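Local coordinates for protein Sb(V)-As(V) reductase (Leishmania major, PDB 2J6P) that probably reduces pentavalent arsenic and antimony, arsenate and antimonate, using a Cdc25-like rhodanese fold, at residues V13-N18 and V23-I28; L91-L96 and P101-L106. One frame throughout, in Å; residues are numbered along the deposited sequence.

Contact 1: residues V13-N18 and V23-I28; sequences VELLDN and VKAAVI
L15 and L16, successive residues on helix 9-17, meet A25 and V27 of strand 25-29 in a small helix-on-sheet contact of the rhodanese-like domain. In L15, CD1 lies anti to CA (chi2 180°) and so continues the line of the side chain outward, where it comes to 4.3 Å from the methyl CB of A25. The same leucine also rests on L70 of the neighbouring strand 70-74 and on S21 of the short helix 19-23. L16 sets out across the gap less directly than L15, and its branch CD2 is what closes the distance, ending 4.5 Å from CG2 of V27, while its side chain also packs on L22. Beyond the two leucines, D17 turns to a salt bridge with R121. N18 ends the segment as the N-cap of helix 19-23, its OD1 accepting a hydrogen bond from the backbone N of S21. A25 and V27 lie on the strand face that looks at the helix, whereas A26 points away. No hydrogen bond spans the two segments, and the strand's backbone pairs with L70, V72 and I44. Resting on two methyl contacts, the direct join is apolar and without directional bonds.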
loop_
_atom_site.group_PDB
_atom_site.type_symbol
_atom_site.label_atom_id
_atom_site.label_comp_id
_atom_site.label_asym_id
_atom_site.label_seq_id
_atom_site.Cartn_x
_atom_site.Cartn_y
_atom_site.Cartn_z
ATOM N N VAL A 13 1.066 -5.869 27.029
ATOM C CA VAL A 13 1.490 -7.026 27.793
ATOM C C VAL A 13 1.018 -6.950 29.305
ATOM O O VAL A 13 0.593 -7.987 29.897
ATOM C CB VAL A 13 3.057 -7.116 27.688
ATOM C CG1 VAL A 13 3.658 -8.100 28.751
ATOM C CG2 VAL A 13 3.467 -7.485 26.211
ATOM N N GLU A 14 1.134 -5.786 29.930
ATOM C CA GLU A 14 0.622 -5.597 31.280
ATOM C C GLU A 14 -0.830 -6.082 31.358
ATOM O O GLU A 14 -1.199 -6.704 32.310
ATOM C CB GLU A 14 0.648 -4.120 31.671
ATOM C CG GLU A 14 2.068 -3.484 32.057
ATOM C CD GLU A 14 2.011 -1.852 32.222
ATOM O OE1 GLU A 14 0.927 -1.389 32.802
ATOM O OE2 GLU A 14 2.983 -1.090 31.719
ATOM N N LEU A 15 -1.662 -5.799 30.339
ATOM C CA LEU A 15 -3.068 -6.141 30.396
ATOM C C LEU A 15 -3.250 -7.612 30.234
ATOM O O LEU A 15 -4.162 -8.205 30.765
ATOM C CB LEU A 15 -3.848 -5.463 29.235
ATOM C CG LEU A 15 -4.132 -3.972 29.135
ATOM C CD1 LEU A 15 -4.938 -3.705 27.832
ATOM C CD2 LEU A 15 -4.905 -3.343 30.352
ATOM N N LEU A 16 -2.424 -8.201 29.408
ATOM C CA LEU A 16 -2.587 -9.576 29.057
ATOM C C LEU A 16 -2.170 -10.414 30.253
ATOM O O LEU A 16 -2.615 -11.497 30.379
ATOM C CB LEU A 16 -1.710 -9.946 27.817
ATOM C CG LEU A 16 -2.231 -9.343 26.482
ATOM C CD1 LEU A 16 -1.422 -9.896 25.345
ATOM C CD2 LEU A 16 -3.779 -9.478 26.238
ATOM N N ASP A 17 -1.325 -9.861 31.123
ATOM C CA ASP A 17 -0.574 -10.642 32.135
ATOM C C ASP A 17 -1.339 -10.621 33.435
ATOM O O ASP A 17 -1.074 -11.335 34.365
ATOM C CB ASP A 17 0.772 -9.998 32.368
ATOM C CG ASP A 17 1.839 -10.532 31.431
ATOM O OD1 ASP A 17 1.575 -11.447 30.611
ATOM O OD2 ASP A 17 2.981 -10.082 31.536
ATOM N N ASN A 18 -2.313 -9.773 33.477
ATOM C CA ASN A 18 -3.107 -9.640 34.621
ATOM C C ASN A 18 -4.456 -10.282 34.338
ATOM O O ASN A 18 -5.184 -9.796 33.516
ATOM C CB ASN A 18 -3.227 -8.154 34.893
ATOM C CG ASN A 18 -4.121 -7.848 36.064
ATOM O OD1 ASN A 18 -5.235 -8.420 36.217
ATOM N ND2 ASN A 18 -3.658 -6.919 36.889
ATOM N N VAL A 23 -9.645 -10.631 31.222
ATOM C CA VAL A 23 -11.154 -10.799 30.927
ATOM C C VAL A 23 -11.911 -9.480 30.545
ATOM O O VAL A 23 -12.955 -9.543 29.925
ATOM C CB VAL A 23 -11.984 -11.769 31.952
ATOM C CG1 VAL A 23 -11.102 -12.414 33.140
ATOM C CG2 VAL A 23 -13.406 -11.141 32.442
ATOM N N LYS A 24 -11.359 -8.314 30.849
ATOM C CA LYS A 24 -11.938 -6.978 30.398
ATOM C C LYS A 24 -11.412 -6.438 29.025
ATOM O O LYS A 24 -11.815 -5.321 28.544
ATOM C CB LYS A 24 -11.604 -5.924 31.463
ATOM C CG LYS A 24 -12.272 -6.214 32.807
ATOM C CD LYS A 24 -11.648 -5.260 33.790
ATOM C CE LYS A 24 -12.037 -5.548 35.233
ATOM N NZ LYS A 24 -10.790 -5.093 36.050
ATOM N N ALA A 25 -10.475 -7.200 28.455
ATOM C CA ALA A 25 -9.740 -6.751 27.241
ATOM C C ALA A 25 -10.053 -7.644 26.059
ATOM O O ALA A 25 -10.254 -8.901 26.215
ATOM C CB ALA A 25 -8.188 -6.542 27.465
ATOM N N ALA A 26 -10.211 -7.033 24.896
ATOM C CA ALA A 26 -10.291 -7.811 23.669
ATOM C C ALA A 26 -9.228 -7.307 22.675
ATOM O O ALA A 26 -8.922 -6.095 22.655
ATOM C CB ALA A 26 -11.722 -7.673 23.036
ATOM N N VAL A 27 -8.698 -8.228 21.846
ATOM C CA VAL A 27 -7.577 -7.911 20.892
ATOM C C VAL A 27 -8.230 -8.147 19.551
ATOM O O VAL A 27 -8.780 -9.199 19.341
ATOM C CB VAL A 27 -6.369 -8.739 21.096
ATOM C CG1 VAL A 27 -5.282 -8.441 19.985
ATOM C CG2 VAL A 27 -5.825 -8.403 22.434
ATOM N N ILE A 28 -8.335 -7.098 18.745
ATOM C CA ILE A 28 -9.036 -7.172 17.412
ATOM C C ILE A 28 -7.899 -7.168 16.350
ATOM O O ILE A 28 -7.163 -6.232 16.227
ATOM C CB ILE A 28 -9.998 -6.081 17.191
ATOM C CG1 ILE A 28 -10.872 -5.845 18.475
ATOM C CG2 ILE A 28 -10.776 -6.280 15.758
ATOM C CD1 ILE A 28 -11.734 -6.986 18.851
#

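Contact 2: residues L91-L96 and P101-L106; sequences LAQKKL and PAVYVL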
loop_
_atom_site.group_PDB
_atom_site.type_symbol
_atom_site.label_atom_id
_atom_site.label_comp_id
_atom_site.label_asym_id
_atom_site.label_seq_id
_atom_site.Cartn_x
_atom_site.Cartn_y
_atom_site.Cartn_z
ATOM N N LEU A 91 -17.160 4.298 15.167
ATOM C CA LEU A 91 -18.421 4.844 14.498
ATOM C C LEU A 91 -19.618 3.900 14.702
ATOM O O LEU A 91 -20.710 4.328 15.024
ATOM C CB LEU A 91 -18.236 5.184 13.031
ATOM C CG LEU A 91 -17.093 6.240 12.801
ATOM C CD1 LEU A 91 -16.362 6.008 11.405
ATOM C CD2 LEU A 91 -17.834 7.570 12.891
ATOM N N ALA A 92 -19.426 2.602 14.587
ATOM C CA ALA A 92 -20.523 1.656 14.943
ATOM C C ALA A 92 -20.946 1.711 16.404
ATOM O O ALA A 92 -22.179 1.664 16.718
ATOM C CB ALA A 92 -20.155 0.181 14.609
ATOM N N GLN A 93 -20.001 1.853 17.329
ATOM C CA GLN A 93 -20.396 1.940 18.784
ATOM C C GLN A 93 -21.272 3.233 18.956
ATOM O O GLN A 93 -22.265 3.195 19.611
ATOM C CB GLN A 93 -19.194 2.141 19.712
ATOM C CG GLN A 93 -18.455 0.929 19.914
ATOM C CD GLN A 93 -17.408 1.160 20.972
ATOM O OE1 GLN A 93 -16.580 2.007 20.824
ATOM N NE2 GLN A 93 -17.413 0.367 22.003
ATOM N N LYS A 94 -20.843 4.356 18.387
ATOM C CA LYS A 94 -21.593 5.581 18.524
ATOM C C LYS A 94 -23.003 5.335 17.892
ATOM O O LYS A 94 -23.983 5.697 18.457
ATOM C CB LYS A 94 -20.927 6.715 17.781
ATOM C CG LYS A 94 -21.452 8.217 18.160
ATOM C CD LYS A 94 -20.276 9.253 18.037
ATOM C CE LYS A 94 -20.867 10.734 17.836
ATOM N NZ LYS A 94 -19.971 11.875 18.356
ATOM N N LYS A 95 -23.098 4.713 16.720
ATOM C CA LYS A 95 -24.399 4.564 16.112
ATOM C C LYS A 95 -25.323 3.724 16.996
ATOM O O LYS A 95 -26.511 3.966 17.087
ATOM C CB LYS A 95 -24.229 3.988 14.684
ATOM C CG LYS A 95 -25.505 3.445 14.021
ATOM C CD LYS A 95 -25.288 3.231 12.557
ATOM C CE LYS A 95 -26.181 2.022 12.073
ATOM N NZ LYS A 95 -25.885 1.574 10.639
ATOM N N LEU A 96 -24.788 2.786 17.737
ATOM C CA LEU A 96 -25.616 1.900 18.432
ATOM C C LEU A 96 -25.850 2.474 19.837
ATOM O O LEU A 96 -26.668 1.905 20.575
ATOM C CB LEU A 96 -24.959 0.525 18.567
ATOM C CG LEU A 96 -24.958 -0.334 17.225
ATOM C CD1 LEU A 96 -24.574 -1.747 17.584
ATOM C CD2 LEU A 96 -26.268 -0.390 16.558
ATOM N N PRO A 101 -16.567 -1.163 25.046
ATOM C CA PRO A 101 -15.187 -0.834 25.510
ATOM C C PRO A 101 -14.657 0.464 24.943
ATOM O O PRO A 101 -15.140 0.918 23.875
ATOM C CB PRO A 101 -14.336 -2.050 25.053
ATOM C CG PRO A 101 -15.161 -2.652 23.881
ATOM C CD PRO A 101 -16.612 -2.313 24.124
ATOM N N ALA A 102 -13.607 1.008 25.598
ATOM C CA ALA A 102 -12.904 2.142 24.992
ATOM C C ALA A 102 -11.962 1.523 23.893
ATOM O O ALA A 102 -11.646 0.335 23.893
ATOM C CB ALA A 102 -12.088 2.992 26.077
ATOM N N VAL A 103 -11.626 2.336 22.920
ATOM C CA VAL A 103 -10.989 1.914 21.693
ATOM C C VAL A 103 -9.489 2.315 21.600
ATOM O O VAL A 103 -9.169 3.481 21.748
ATOM C CB VAL A 103 -11.770 2.444 20.510
ATOM C CG1 VAL A 103 -11.195 1.834 19.269
ATOM C CG2 VAL A 103 -13.299 2.078 20.637
ATOM N N TYR A 104 -8.604 1.336 21.318
ATOM C CA TYR A 104 -7.211 1.582 21.267
ATOM C C TYR A 104 -6.618 0.946 20.016
ATOM O O TYR A 104 -7.087 -0.082 19.567
ATOM C CB TYR A 104 -6.445 0.942 22.462
ATOM C CG TYR A 104 -6.951 1.532 23.774
ATOM C CD1 TYR A 104 -6.371 2.671 24.309
ATOM C CD2 TYR A 104 -8.066 0.932 24.450
ATOM C CE1 TYR A 104 -6.836 3.204 25.557
ATOM C CE2 TYR A 104 -8.596 1.521 25.668
ATOM C CZ TYR A 104 -7.995 2.666 26.183
ATOM O OH TYR A 104 -8.487 3.216 27.369
ATOM N N VAL A 105 -5.522 1.509 19.542
ATOM C CA VAL A 105 -4.697 0.909 18.477
ATOM C C VAL A 105 -3.310 0.607 19.028
ATOM O O VAL A 105 -2.711 1.429 19.725
ATOM C CB VAL A 105 -4.623 1.849 17.196
ATOM C CG1 VAL A 105 -3.536 1.454 16.170
ATOM C CG2 VAL A 105 -6.053 1.970 16.573
ATOM N N LEU A 106 -2.864 -0.602 18.769
ATOM C CA LEU A 106 -1.638 -1.061 19.333
ATOM C C LEU A 106 -0.571 -0.392 18.395
ATOM O O LEU A 106 -0.459 -0.773 17.199
ATOM C CB LEU A 106 -1.556 -2.546 19.210
ATOM C CG LEU A 106 -0.145 -3.116 19.418
ATOM C CD1 LEU A 106 0.259 -2.804 20.966
ATOM C CD2 LEU A 106 -0.064 -4.695 19.085
#
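Q93, near the end of helix 81-96, reaches P101, just before strand 102-106, and V103 near the start of that strand, and so ties together the second half of a beta-alpha-beta unit whose first strand is 70-74. The polar part of the contact is a single hydrogen bond from the side-chain NE2 of Q93 to the backbone O of P101, 3.0 Å long and nearly straight at 168°. It is well aligned at both ends: the donor lies in the carbonyl plane on a lone pair, and the acceptor is only 2° out of the glutamine amide plane. An extended chain beyond CG (chi2 -173°) carries the amide across the gap, and the bond fixes how that amide is turned. Van der Waals contacts make up the remainder. On the nitrogen side of the amide, NE2 lies 3.5 Å from the ring carbon CD of P101, a proline that follows a cis peptide bond and also packs on A71. The side chains of V103 and Q93 run antiparallel alongside each other, and V103 also packs on A86 and F89, farther back along the same helix. Its CG2, which stands anti to its own carbonyl carbon, sits 3.3 Å from OE1 of Q93.

Overall arrangement
One parallel sheet carries both contacts, and each sets a helix against it from an opposite face: helix 9-17 in contact 1, helix 81-96 in contact 2. Their centres are 16 Å apart and their nearest atoms about 5 Å, without touching. Strand 70-74 lies between the strands of the two contacts, and V27 of contact 1 and L106, on the strand of contact 2, both touch H74 at its end. In rhodanese and Cdc25 relatives the catalytic loop follows this central strand, and S78, just beyond it, bonds to the backbone O of L106. The Q93 bond lies at the other end of strand 102-106, away from that loop.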